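PDB 1J6U: UDP-N-acetylmuramate--L-alanine ligase, which catalyses the ATP-dependent joining of L-alanine to UDP-N-acetylmuramate, a cytoplasmic step in the biosynthesis of cell-wall peptidoglycan. Local coordinates for residues 329-333 against 334-338; 346-349 against 350-353; 402-405 against 406-410; 443-446 against 447-450; 449-452 against 453-457. All blocks are in the same frame, centred on the assembly; numbering follows the deposited sequence.

Contact 1. Residues 329-333 against 334-338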
loop_
_atom_site.group_PDB
_atom_site.type_symbol
_atom_site.label_atom_id
_atom_site.label_comp_id
_atom_site.label_asym_id
_atom_site.label_seq_id
_atom_site.Cartn_x
_atom_site.Cartn_y
_atom_site.Cartn_z
ATOM N N ASP A 329 -6.549 -4.606 7.720
ATOM C CA ASP A 329 -6.518 -3.299 7.115
ATOM C C ASP A 329 -5.565 -2.367 7.834
ATOM O O ASP A 329 -5.595 -2.258 9.047
ATOM C CB ASP A 329 -7.892 -2.652 7.065
ATOM C CG ASP A 329 -7.932 -1.497 6.081
ATOM O OD1 ASP A 329 -7.764 -0.322 6.497
ATOM O OD2 ASP A 329 -8.094 -1.783 4.871
ATOM N N TYR A 330 -4.741 -1.701 7.030
ATOM C CA TYR A 330 -3.708 -0.754 7.424
ATOM C C TYR A 330 -4.209 0.507 8.076
ATOM O O TYR A 330 -3.424 1.241 8.633
ATOM C CB TYR A 330 -2.949 -0.319 6.173
ATOM C CG TYR A 330 -1.479 -0.458 6.250
ATOM C CD1 TYR A 330 -0.903 -1.503 6.974
ATOM C CD2 TYR A 330 -0.643 0.387 5.520
ATOM C CE1 TYR A 330 0.479 -1.719 6.966
ATOM C CE2 TYR A 330 0.754 0.178 5.502
ATOM C CZ TYR A 330 1.301 -0.886 6.229
ATOM O OH TYR A 330 2.653 -1.151 6.200
ATOM N N ALA A 331 -5.499 0.793 7.998
ATOM C CA ALA A 331 -5.982 2.057 8.542
ATOM C C ALA A 331 -5.389 2.470 9.894
ATOM O O ALA A 331 -5.269 1.644 10.808
ATOM C CB ALA A 331 -7.510 2.038 8.625
ATOM N N HIS A 332 -5.035 3.753 10.017
ATOM C CA HIS A 332 -4.471 4.290 11.254
ATOM C C HIS A 332 -4.985 5.679 11.543
ATOM O O HIS A 332 -4.781 6.239 12.597
ATOM C CB HIS A 332 -2.958 4.320 11.184
ATOM C CG HIS A 332 -2.428 5.074 10.021
ATOM N ND1 HIS A 332 -2.179 4.478 8.801
ATOM C CD2 HIS A 332 -2.133 6.388 9.875
ATOM C CE1 HIS A 332 -1.755 5.396 7.953
ATOM N NE2 HIS A 332 -1.718 6.563 8.578
ATOM N N THR A 333 -5.713 6.199 10.594
ATOM C CA THR A 333 -6.280 7.524 10.664
ATOM C C THR A 333 -7.761 7.458 10.930
ATOM O O THR A 333 -8.424 6.519 10.543
ATOM C CB THR A 333 -6.035 8.207 9.310
ATOM O OG1 THR A 333 -4.716 8.742 9.308
ATOM C CG2 THR A 333 -7.053 9.242 9.007
ATOM N N PRO A 334 -8.311 8.474 11.577
ATOM C CA PRO A 334 -9.744 8.432 11.839
ATOM C C PRO A 334 -10.558 8.299 10.560
ATOM O O PRO A 334 -11.561 7.575 10.528
ATOM C CB PRO A 334 -10.001 9.760 12.559
ATOM C CG PRO A 334 -8.817 9.858 13.390
ATOM C CD PRO A 334 -7.670 9.494 12.408
ATOM N N ASP A 335 -10.128 8.985 9.503
ATOM C CA ASP A 335 -10.877 8.930 8.258
ATOM C C ASP A 335 -10.734 7.590 7.585
ATOM O O ASP A 335 -11.699 7.062 7.031
ATOM C CB ASP A 335 -10.446 10.048 7.310
ATOM C CG ASP A 335 -11.026 11.394 7.701
ATOM O OD1 ASP A 335 -12.197 11.439 8.153
ATOM O OD2 ASP A 335 -10.320 12.413 7.548
ATOM N N GLU A 336 -9.536 7.028 7.644
ATOM C CA GLU A 336 -9.327 5.740 7.028
ATOM C C GLU A 336 -10.226 4.719 7.761
ATOM O O GLU A 336 -10.746 3.796 7.146
ATOM C CB GLU A 336 -7.854 5.333 7.118
ATOM C CG GLU A 336 -6.874 6.447 6.805
ATOM C CD GLU A 336 -5.407 5.989 6.878
ATOM O OE1 GLU A 336 -5.020 5.364 7.888
ATOM O OE2 GLU A 336 -4.631 6.260 5.933
ATOM N N ILE A 337 -10.439 4.918 9.061
ATOM C CA ILE A 337 -11.263 4.008 9.838
ATOM C C ILE A 337 -12.724 4.225 9.533
ATOM O O ILE A 337 -13.485 3.249 9.399
ATOM C CB ILE A 337 -10.975 4.155 11.357
ATOM C CG1 ILE A 337 -9.608 3.537 11.656
ATOM C CG2 ILE A 337 -12.057 3.467 12.200
ATOM C CD1 ILE A 337 -9.164 3.774 13.026
ATOM N N ARG A 338 -13.132 5.486 9.411
ATOM C CA ARG A 338 -14.531 5.760 9.058
ATOM C C ARG A 338 -14.836 5.095 7.688
ATOM O O ARG A 338 -15.916 4.516 7.491
ATOM C CB ARG A 338 -14.797 7.274 8.979
ATOM C CG ARG A 338 -16.279 7.661 8.789
#
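Two first torsions bring Glu-336 and His-332 together. The glutamate CG is anti to its own carbonyl carbon (chi1 -43°), and the chain then runs extended to CD, back toward the residues just before the helix; the CG of His-332 sits between the backbone N and the carbonyl carbon (chi1 56°), which lays the imidazole over the returning carboxylate. OE1 of Glu-336 takes two backbone N-H groups. That of His-332 arrives nearly straight and along the C-O axis, with N to OE1 2.7 Å; that of Thr-333 makes a clearly bent bond from above the carboxylate plane, with N to OE1 2.9 Å. The same oxygen lies 3.1 Å above the His-332 ring, over its centre, with ring and carboxylate planes 78° apart. Thr-333 crosses the glutamate chain at about a right angle, its CB 3.2 Å from CG of Glu-336. CB of Ala-331 meets CB of Glu-336 at 3.6 Å and also touches CG1 of Ile-337, which packs on Ala-375 and Leu-376 of helix 371-376. Upstream, OD1 of Asp-329 accepts from Ala-331 N, an Asx turn. Glu-336 lies near Asp-123 of the predicted ATP site. Thr-333 is the N-cap residue, but its side chain makes no capping bond, and the bond from its N to Glu-336, the third helical residue, is one half of a capping box.

Contact 2. Residues 346-349 against 350-353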
loop_
_atom_site.group_PDB
_atom_site.type_symbol
_atom_site.label_atom_id
_atom_site.label_comp_id
_atom_site.label_asym_id
_atom_site.label_seq_id
_atom_site.Cartn_x
_atom_site.Cartn_y
_atom_site.Cartn_z
ATOM N N GLU A 346 -21.016 -1.964 3.884
ATOM C CA GLU A 346 -21.524 -2.169 2.538
ATOM C C GLU A 346 -21.385 -3.630 2.151
ATOM O O GLU A 346 -22.280 -4.196 1.517
ATOM C CB GLU A 346 -20.737 -1.350 1.522
ATOM C CG GLU A 346 -21.300 0.003 1.286
ATOM C CD GLU A 346 -20.348 0.897 0.510
ATOM O OE1 GLU A 346 -20.773 2.031 0.226
ATOM O OE2 GLU A 346 -19.194 0.477 0.200
ATOM N N VAL A 347 -20.240 -4.227 2.497
ATOM C CA VAL A 347 -20.006 -5.616 2.156
ATOM C C VAL A 347 -20.753 -6.587 3.044
ATOM O O VAL A 347 -21.313 -7.592 2.552
ATOM C CB VAL A 347 -18.565 -5.969 2.251
ATOM C CG1 VAL A 347 -18.398 -7.474 1.974
ATOM C CG2 VAL A 347 -17.781 -5.133 1.251
ATOM N N PHE A 348 -20.752 -6.282 4.344
ATOM C CA PHE A 348 -21.408 -7.116 5.323
ATOM C C PHE A 348 -22.538 -6.377 5.964
ATOM O O PHE A 348 -22.400 -5.831 7.053
ATOM C CB PHE A 348 -20.421 -7.524 6.365
ATOM C CG PHE A 348 -19.241 -8.197 5.807
ATOM C CD1 PHE A 348 -18.008 -7.554 5.794
ATOM C CD2 PHE A 348 -19.341 -9.480 5.306
ATOM C CE1 PHE A 348 -16.884 -8.195 5.292
ATOM C CE2 PHE A 348 -18.219 -10.141 4.790
ATOM C CZ PHE A 348 -16.995 -9.514 4.779
ATOM N N GLU A 349 -23.670 -6.391 5.280
ATOM C CA GLU A 349 -24.856 -5.697 5.721
ATOM C C GLU A 349 -25.377 -6.110 7.083
ATOM O O GLU A 349 -25.770 -5.261 7.864
ATOM C CB GLU A 349 -25.973 -5.901 4.700
ATOM C CG GLU A 349 -27.255 -5.160 5.051
ATOM C CD GLU A 349 -28.394 -5.478 4.100
ATOM O OE1 GLU A 349 -28.172 -5.393 2.867
ATOM O OE2 GLU A 349 -29.505 -5.807 4.592
ATOM N N ASN A 350 -25.381 -7.409 7.372
ATOM C CA ASN A 350 -25.938 -7.868 8.626
ATOM C C ASN A 350 -25.033 -8.431 9.671
ATOM O O ASN A 350 -25.403 -8.479 10.829
ATOM C CB ASN A 350 -27.031 -8.867 8.343
ATOM C CG ASN A 350 -28.175 -8.239 7.607
ATOM O OD1 ASN A 350 -28.736 -7.240 8.063
ATOM N ND2 ASN A 350 -28.521 -8.797 6.453
ATOM N N GLU A 351 -23.849 -8.847 9.278
ATOM C CA GLU A 351 -22.918 -9.423 10.239
ATOM C C GLU A 351 -22.489 -8.460 11.368
ATOM O O GLU A 351 -22.659 -7.234 11.286
ATOM C CB GLU A 351 -21.661 -9.939 9.510
ATOM C CG GLU A 351 -21.863 -11.194 8.615
ATOM C CD GLU A 351 -22.675 -10.942 7.308
ATOM O OE1 GLU A 351 -22.953 -9.775 6.942
ATOM O OE2 GLU A 351 -23.033 -11.935 6.643
ATOM N N LYS A 352 -21.954 -9.042 12.436
ATOM C CA LYS A 352 -21.449 -8.281 13.573
ATOM C C LYS A 352 -20.049 -7.825 13.162
ATOM O O LYS A 352 -19.240 -8.627 12.675
ATOM C CB LYS A 352 -21.355 -9.187 14.801
ATOM C CG LYS A 352 -20.820 -8.523 16.058
ATOM C CD LYS A 352 -21.476 -9.118 17.291
ATOM C CE LYS A 352 -20.525 -9.305 18.471
ATOM N NZ LYS A 352 -19.684 -10.526 18.300
ATOM N N ILE A 353 -19.773 -6.536 13.328
ATOM C CA ILE A 353 -18.468 -5.986 12.980
ATOM C C ILE A 353 -17.676 -5.715 14.243
ATOM O O ILE A 353 -18.101 -4.913 15.098
ATOM C CB ILE A 353 -18.584 -4.665 12.209
ATOM C CG1 ILE A 353 -19.479 -4.859 10.997
ATOM C CG2 ILE A 353 -17.198 -4.223 11.743
ATOM C CD1 ILE A 353 -19.024 -5.979 10.100
HETATM O O HOH W 1 -23.144 -5.098 9.682
#
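This is a local contact round the turn that leads from helix 334-347 into strand 352-357 of the C-terminal domain, with Phe-348 and Glu-351 meeting across it. OE1 of Glu-351 comes to the edge of the phenyl ring, near its plane, and lies 3.4 Å from CB of Phe-348. The ring and carboxylate planes are 71° apart. A bend at chi2 (71°) turns the glutamate back over the turn, where OE1 also receives a weak bond from Asn-350 N; its other oxygen, OE2, is held by a salt bridge to Arg-252 and a hydrogen bond from Asn-323. Water 1 spans the turn, bridging Phe-348 O (2.8 Å) and Glu-351 O (2.7 Å). At the surface, Glu-349 and Asn-350 lie side by side. CD1 of Ile-353 approaches CB of Phe-348 at 4.3 Å. Phe-348 also meets the ring of Tyr-325 and, together with Ile-353, packs on Val-434 of strand 433-438, while Ile-353 reaches back to Leu-341 and Lys-345 of helix 334-347.

Contact 3. Residues 402-405 against 406-410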
loop_
_atom_site.group_PDB
_atom_site.type_symbol
_atom_site.label_atom_id
_atom_site.label_comp_id
_atom_site.label_asym_id
_atom_site.label_seq_id
_atom_site.Cartn_x
_atom_site.Cartn_y
_atom_site.Cartn_z
HETATM N N MSE A 402 -6.697 6.342 25.925
HETATM C CA MSE A 402 -7.452 7.579 25.707
HETATM C C MSE A 402 -8.549 7.331 24.677
HETATM O O MSE A 402 -9.644 7.882 24.780
HETATM C CB MSE A 402 -6.536 8.688 25.216
HETATM C CG MSE A 402 -5.873 9.487 26.324
HETATM SE SE MSE A 402 -4.446 10.613 25.647
HETATM C CE MSE A 402 -2.941 9.710 26.490
ATOM N N ILE A 403 -8.261 6.500 23.675
ATOM C CA ILE A 403 -9.260 6.190 22.659
ATOM C C ILE A 403 -10.345 5.371 23.328
ATOM O O ILE A 403 -11.543 5.628 23.149
ATOM C CB ILE A 403 -8.655 5.385 21.502
ATOM C CG1 ILE A 403 -7.642 6.255 20.753
ATOM C CG2 ILE A 403 -9.767 4.888 20.583
ATOM C CD1 ILE A 403 -6.884 5.550 19.642
ATOM N N TRP A 404 -9.914 4.397 24.127
ATOM C CA TRP A 404 -10.865 3.559 24.838
ATOM C C TRP A 404 -11.788 4.477 25.611
ATOM O O TRP A 404 -13.014 4.360 25.526
ATOM C CB TRP A 404 -10.162 2.615 25.809
ATOM C CG TRP A 404 -11.146 1.849 26.641
ATOM C CD1 TRP A 404 -11.993 0.889 26.208
ATOM C CD2 TRP A 404 -11.436 2.040 28.028
ATOM N NE1 TRP A 404 -12.798 0.468 27.217
ATOM C CE2 TRP A 404 -12.479 1.155 28.356
ATOM C CE3 TRP A 404 -10.918 2.874 29.024
ATOM C CZ2 TRP A 404 -13.026 1.074 29.651
ATOM C CZ3 TRP A 404 -11.462 2.799 30.308
ATOM C CH2 TRP A 404 -12.508 1.902 30.608
ATOM N N ASP A 405 -11.174 5.397 26.352
ATOM C CA ASP A 405 -11.896 6.376 27.152
ATOM C C ASP A 405 -12.936 7.106 26.326
ATOM O O ASP A 405 -14.096 7.202 26.734
ATOM C CB ASP A 405 -10.927 7.401 27.772
ATOM C CG ASP A 405 -10.202 6.872 29.027
ATOM O OD1 ASP A 405 -10.882 6.495 30.015
ATOM O OD2 ASP A 405 -8.946 6.849 29.030
ATOM N N SER A 406 -12.520 7.614 25.166
ATOM C CA SER A 406 -13.416 8.352 24.270
ATOM C C SER A 406 -14.584 7.499 23.834
ATOM O O SER A 406 -15.721 7.951 23.824
ATOM C CB SER A 406 -12.668 8.806 23.032
ATOM O OG SER A 406 -11.493 9.497 23.393
ATOM N N LEU A 407 -14.291 6.261 23.453
ATOM C CA LEU A 407 -15.326 5.338 23.020
ATOM C C LEU A 407 -16.313 5.201 24.156
ATOM O O LEU A 407 -17.530 5.328 23.968
ATOM C CB LEU A 407 -14.699 3.979 22.675
ATOM C CG LEU A 407 -14.048 3.922 21.291
ATOM C CD1 LEU A 407 -13.070 2.792 21.183
ATOM C CD2 LEU A 407 -15.151 3.789 20.249
ATOM N N LYS A 408 -15.776 4.962 25.352
ATOM C CA LYS A 408 -16.615 4.805 26.531
ATOM C C LYS A 408 -17.500 6.010 26.751
ATOM O O LYS A 408 -18.639 5.872 27.164
ATOM C CB LYS A 408 -15.762 4.523 27.767
ATOM C CG LYS A 408 -15.472 3.028 27.950
ATOM C CD LYS A 408 -16.780 2.212 27.865
ATOM C CE LYS A 408 -16.619 0.741 28.260
ATOM N NZ LYS A 408 -16.479 0.517 29.738
ATOM N N SER A 409 -16.978 7.190 26.442
ATOM C CA SER A 409 -17.736 8.425 26.586
ATOM C C SER A 409 -18.877 8.527 25.571
ATOM O O SER A 409 -19.961 9.005 25.898
ATOM C CB SER A 409 -16.806 9.622 26.435
ATOM O OG SER A 409 -15.680 9.465 27.277
ATOM N N LEU A 410 -18.641 8.090 24.337
ATOM C CA LEU A 410 -19.694 8.141 23.332
ATOM C C LEU A 410 -20.684 7.071 23.706
ATOM O O LEU A 410 -21.647 6.783 22.989
ATOM C CB LEU A 410 -19.141 7.854 21.956
ATOM C CG LEU A 410 -18.003 8.797 21.606
ATOM C CD1 LEU A 410 -17.585 8.514 20.168
ATOM C CD2 LEU A 410 -18.441 10.249 21.808
#
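Ile-403 and Leu-407 face the sheet and Trp-404 and Lys-408 lie along the flank of helix 400-409, an amphipathic helix in the alpha/beta C-terminal domain; both pairs are i to i+4. The apolar part is the first of these: the two side chains run side by side in the same direction, CG2 of Ile-403 4.0 Å from CD1 of Leu-407, and both rest on Val-384 of strand 381-384. In the CH-pi part, CG of Trp-404 is anti to the backbone N (chi1 174°), which swings the indole along the helix to Lys-408, whose CG sits over one face, 3.9 Å from the centroid of the six-membered ring. Bends at chi2 and chi4 of the lysine keep the chain close, with NZ 3.5 Å from CZ2 of Trp-404. The indole NE1 is bonded to Ala-414 O, which fixes the ring against strand 414-416. Two serine hydroxyls add hydrogen bonds. OG of Ser-409 donates to Asp-405 O at 2.8 Å, sharing that oxygen with Ser-409 N. Met-402, present as selenomethionine, offers its O to Ser-406 twice: OG at 2.8 Å and N at 2.9 Å reach it from opposite faces of the carbonyl plane.

Contact 4. Residues 443-446 against 447-450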
loop_
_atom_site.group_PDB
_atom_site.type_symbol
_atom_site.label_atom_id
_atom_site.label_comp_id
_atom_site.label_asym_id
_atom_site.label_seq_id
_atom_site.Cartn_x
_atom_site.Cartn_y
_atom_site.Cartn_z
ATOM N N ILE A 443 -0.154 -5.361 14.882
ATOM C CA ILE A 443 -1.442 -6.019 14.877
ATOM C C ILE A 443 -1.607 -7.118 13.848
ATOM O O ILE A 443 -2.297 -8.103 14.099
ATOM C CB ILE A 443 -2.550 -4.991 14.798
ATOM C CG1 ILE A 443 -3.837 -5.666 15.244
ATOM C CG2 ILE A 443 -2.578 -4.339 13.429
ATOM C CD1 ILE A 443 -4.891 -4.718 15.566
ATOM N N ILE A 444 -0.923 -6.976 12.718
ATOM C CA ILE A 444 -0.971 -7.969 11.669
ATOM C C ILE A 444 -0.613 -9.359 12.194
ATOM O O ILE A 444 -1.113 -10.365 11.671
ATOM C CB ILE A 444 -0.053 -7.582 10.433
ATOM C CG1 ILE A 444 -0.293 -8.586 9.314
ATOM C CG2 ILE A 444 1.422 -7.526 10.779
ATOM C CD1 ILE A 444 -1.674 -8.351 8.612
ATOM N N TYR A 445 0.224 -9.435 13.230
ATOM C CA TYR A 445 0.577 -10.755 13.779
ATOM C C TYR A 445 -0.526 -11.351 14.702
ATOM O O TYR A 445 -0.698 -12.560 14.778
ATOM C CB TYR A 445 1.918 -10.677 14.520
ATOM C CG TYR A 445 3.049 -10.168 13.650
ATOM C CD1 TYR A 445 3.474 -8.838 13.739
ATOM C CD2 TYR A 445 3.637 -10.986 12.673
ATOM C CE1 TYR A 445 4.451 -8.325 12.875
ATOM C CE2 TYR A 445 4.621 -10.486 11.793
ATOM C CZ TYR A 445 5.027 -9.149 11.901
ATOM O OH TYR A 445 6.011 -8.626 11.065
ATOM N N SER A 446 -1.283 -10.494 15.382
ATOM C CA SER A 446 -2.361 -10.941 16.252
ATOM C C SER A 446 -3.369 -11.584 15.339
ATOM O O SER A 446 -3.864 -12.688 15.600
ATOM C CB SER A 446 -3.028 -9.756 16.949
ATOM O OG SER A 446 -2.045 -8.952 17.562
ATOM N N SER A 447 -3.660 -10.862 14.259
ATOM C CA SER A 447 -4.596 -11.315 13.252
ATOM C C SER A 447 -4.274 -12.758 12.829
ATOM O O SER A 447 -5.173 -13.632 12.807
ATOM C CB SER A 447 -4.527 -10.361 12.064
ATOM O OG SER A 447 -5.233 -10.889 10.972
ATOM N N ARG A 448 -3.002 -13.019 12.514
ATOM C CA ARG A 448 -2.599 -14.359 12.098
ATOM C C ARG A 448 -2.751 -15.297 13.264
ATOM O O ARG A 448 -3.232 -16.424 13.114
ATOM C CB ARG A 448 -1.142 -14.411 11.608
ATOM C CG ARG A 448 -0.876 -13.629 10.293
ATOM C CD ARG A 448 0.632 -13.342 10.075
ATOM N NE ARG A 448 0.924 -12.476 8.922
ATOM C CZ ARG A 448 2.121 -11.932 8.676
ATOM N NH1 ARG A 448 3.139 -12.159 9.504
ATOM N NH2 ARG A 448 2.309 -11.167 7.601
ATOM N N ARG A 449 -2.361 -14.835 14.442
ATOM C CA ARG A 449 -2.483 -15.720 15.576
ATOM C C ARG A 449 -3.945 -16.034 15.842
ATOM O O ARG A 449 -4.263 -17.184 16.126
ATOM C CB ARG A 449 -1.749 -15.153 16.783
ATOM C CG ARG A 449 -0.248 -15.347 16.629
ATOM C CD ARG A 449 0.474 -15.138 17.929
ATOM N NE ARG A 449 0.420 -13.745 18.373
ATOM C CZ ARG A 449 1.332 -12.827 18.073
ATOM N NH1 ARG A 449 2.383 -13.155 17.325
ATOM N NH2 ARG A 449 1.183 -11.585 18.519
ATOM N N PHE A 450 -4.831 -15.044 15.671
ATOM C CA PHE A 450 -6.275 -15.248 15.851
ATOM C C PHE A 450 -6.792 -16.296 14.862
ATOM O O PHE A 450 -7.635 -17.137 15.189
ATOM C CB PHE A 450 -7.031 -13.953 15.612
ATOM C CG PHE A 450 -8.524 -14.083 15.770
ATOM C CD1 PHE A 450 -9.071 -14.485 16.988
ATOM C CD2 PHE A 450 -9.395 -13.800 14.693
ATOM C CE1 PHE A 450 -10.480 -14.609 17.148
ATOM C CE2 PHE A 450 -10.788 -13.913 14.835
ATOM C CZ PHE A 450 -11.338 -14.320 16.068
#
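Tyr-445 and Arg-448 lie side by side and point the same way, with the phenol ring and the guanidinium turned 87° apart. NH1 of Arg-448 is 3.2 Å from CE2 of Tyr-445, approaching the ring obliquely. Because the arginine is extended from CG to NE, its guanidinium reaches back along the helix as far as Ile-444, whose CG1 lies over one face of it, 4.0 Å from NH2. CG2 of Ile-444 lies over one face of the Tyr-445 ring. These residues belong to the first turns of helix 443-457, which packs on strands 324-329 and 433-438 of the C-terminal domain sheet. Arg-449 takes a different course: a bend at chi3 (-68°) folds its guanidinium over Tyr-445 O, which lies 3.8 Å above the centre of the guanidinium plane, while NE makes a salt bridge with Glu-424. Tyr-445 O also accepts from Arg-449 N at 2.8 Å. CB of Ser-447 touches Ile-444 O at 3.4 Å; with OG anti to the backbone N (chi1 169°), the hydroxyl hydrogen-bonds OD1 of Asp-328 in strand 324-329.

Contact 5. Residues 449-452 against 453-457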
loop_
_atom_site.group_PDB
_atom_site.type_symbol
_atom_site.label_atom_id
_atom_site.label_comp_id
_atom_site.label_asym_id
_atom_site.label_seq_id
_atom_site.Cartn_x
_atom_site.Cartn_y
_atom_site.Cartn_z
ATOM N N ARG A 449 -2.361 -14.835 14.442
ATOM C CA ARG A 449 -2.483 -15.720 15.576
ATOM C C ARG A 449 -3.945 -16.034 15.842
ATOM O O ARG A 449 -4.263 -17.184 16.126
ATOM C CB ARG A 449 -1.749 -15.153 16.783
ATOM C CG ARG A 449 -0.248 -15.347 16.629
ATOM C CD ARG A 449 0.474 -15.138 17.929
ATOM N NE ARG A 449 0.420 -13.745 18.373
ATOM C CZ ARG A 449 1.332 -12.827 18.073
ATOM N NH1 ARG A 449 2.383 -13.155 17.325
ATOM N NH2 ARG A 449 1.183 -11.585 18.519
ATOM N N PHE A 450 -4.831 -15.044 15.671
ATOM C CA PHE A 450 -6.275 -15.248 15.851
ATOM C C PHE A 450 -6.792 -16.296 14.862
ATOM O O PHE A 450 -7.635 -17.137 15.189
ATOM C CB PHE A 450 -7.031 -13.953 15.612
ATOM C CG PHE A 450 -8.524 -14.083 15.770
ATOM C CD1 PHE A 450 -9.071 -14.485 16.988
ATOM C CD2 PHE A 450 -9.395 -13.800 14.693
ATOM C CE1 PHE A 450 -10.480 -14.609 17.148
ATOM C CE2 PHE A 450 -10.788 -13.913 14.835
ATOM C CZ PHE A 450 -11.338 -14.320 16.068
ATOM N N VAL A 451 -6.273 -16.259 13.645
ATOM C CA VAL A 451 -6.740 -17.205 12.667
ATOM C C VAL A 451 -6.271 -18.568 13.107
ATOM O O VAL A 451 -7.059 -19.524 13.155
ATOM C CB VAL A 451 -6.235 -16.841 11.239
ATOM C CG1 VAL A 451 -6.491 -17.998 10.272
ATOM C CG2 VAL A 451 -6.962 -15.606 10.742
ATOM N N GLU A 452 -4.991 -18.670 13.444
ATOM C CA GLU A 452 -4.471 -19.956 13.900
ATOM C C GLU A 452 -5.296 -20.511 15.080
ATOM O O GLU A 452 -5.602 -21.703 15.126
ATOM C CB GLU A 452 -2.985 -19.820 14.266
ATOM C CG GLU A 452 -2.091 -19.602 13.034
ATOM C CD GLU A 452 -0.652 -19.176 13.354
ATOM O OE1 GLU A 452 -0.446 -18.447 14.358
ATOM O OE2 GLU A 452 0.267 -19.552 12.579
ATOM N N ARG A 453 -5.670 -19.646 16.017
ATOM C CA ARG A 453 -6.451 -20.054 17.187
ATOM C C ARG A 453 -7.744 -20.669 16.701
ATOM O O ARG A 453 -8.103 -21.786 17.074
ATOM C CB ARG A 453 -6.746 -18.832 18.076
ATOM C CG ARG A 453 -7.887 -19.037 19.054
ATOM C CD ARG A 453 -8.271 -17.737 19.811
ATOM N NE ARG A 453 -9.528 -17.951 20.533
ATOM C CZ ARG A 453 -10.311 -16.998 21.044
ATOM N NH1 ARG A 453 -9.992 -15.719 20.944
ATOM N NH2 ARG A 453 -11.460 -17.332 21.608
ATOM N N TYR A 454 -8.433 -19.919 15.848
ATOM C CA TYR A 454 -9.698 -20.349 15.260
ATOM C C TYR A 454 -9.571 -21.709 14.629
ATOM O O TYR A 454 -10.341 -22.614 14.926
ATOM C CB TYR A 454 -10.142 -19.395 14.154
ATOM C CG TYR A 454 -11.505 -19.726 13.653
ATOM C CD1 TYR A 454 -12.639 -19.206 14.289
ATOM C CD2 TYR A 454 -11.680 -20.609 12.594
ATOM C CE1 TYR A 454 -13.908 -19.550 13.891
ATOM C CE2 TYR A 454 -12.973 -20.968 12.186
ATOM C CZ TYR A 454 -14.077 -20.433 12.845
ATOM O OH TYR A 454 -15.361 -20.820 12.503
ATOM N N GLN A 455 -8.607 -21.832 13.730
ATOM C CA GLN A 455 -8.395 -23.079 13.029
ATOM C C GLN A 455 -8.109 -24.196 13.992
ATOM O O GLN A 455 -8.801 -25.206 13.990
ATOM C CB GLN A 455 -7.257 -22.947 12.006
ATOM C CG GLN A 455 -7.500 -21.852 10.965
ATOM C CD GLN A 455 -6.446 -21.800 9.860
ATOM O OE1 GLN A 455 -6.557 -22.513 8.880
ATOM N NE2 GLN A 455 -5.421 -20.951 10.018
ATOM N N SER A 456 -7.107 -24.033 14.840
ATOM C CA SER A 456 -6.798 -25.116 15.761
ATOM C C SER A 456 -8.051 -25.418 16.574
ATOM O O SER A 456 -8.321 -26.560 16.916
ATOM C CB SER A 456 -5.630 -24.737 16.681
ATOM O OG SER A 456 -6.067 -23.829 17.672
ATOM N N SER A 457 -8.820 -24.384 16.866
ATOM C CA SER A 457 -10.037 -24.546 17.624
ATOM C C SER A 457 -11.006 -25.475 16.902
ATOM O O SER A 457 -11.756 -26.215 17.534
ATOM C CB SER A 457 -10.683 -23.181 17.848
ATOM O OG SER A 457 -11.873 -23.301 18.602
#
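The last turns of helix 443-457 carry this contact, in which side chains three and four residues apart meet along the helix. Val-451 and Gln-455 cross obliquely, and CG1 of the valine is 3.2 Å from NE2 of the glutamine. CG of Gln-455 is anti to its carbonyl carbon (chi1 -58°), and the chain beyond it is extended, which brings the carboxamide up to the valine; CG also passes 3.2 Å from Val-451 O. That carbonyl accepts the N-H of Gln-455 at 2.8 Å. On another flank, NH1 of Arg-453 reaches the edge of the Phe-450 ring, in its plane, 4.0 Å from CE1. The guanidinium and ring planes stand 80° apart. CG of the arginine is anti to its backbone N (chi1 162°), and with the chain extended to NE the group arrives where NH1 also bonds to Glu-424 O and Ile-427 O. The helix packs on the mixed sheet of the C-terminal domain, and its sheet-facing side is largely aromatic: Phe-450 meets Phe-435 edge-to-face, while Tyr-454 meets the ring of Phe-317 and uses OH to bond Asp-319. CB of Tyr-454 lies 3.2 Å from Val-451 O. Regular helical bonds continue past these groups, with Arg-453 N to Arg-449 O and Ser-456 N to Glu-452 O both at 2.8 Å.

All five contacts belong to the C-terminal alpha/beta part of the ligase and are built round one mixed sheet. Along the chain they come in series, except that contacts 4 and 5 overlap at Arg-449 and Phe-450 on helix 443-457, with centres about 10 Å apart. Contacts 1 and 2 stand at the two ends of helix 334-347, centres about 18 Å apart; this helix makes the beta-alpha-beta crossover between parallel strands 324-329 and 352-357, which flank strand 433-438. Contact 3, on helix 400-409, has its centre about 17 Å from that of contact 1 and about 29 Å from that of contact 5. The crossover helix thus starts near the predicted ATP site, at contact 1, while the other contacts lie away from it in the domain's framework.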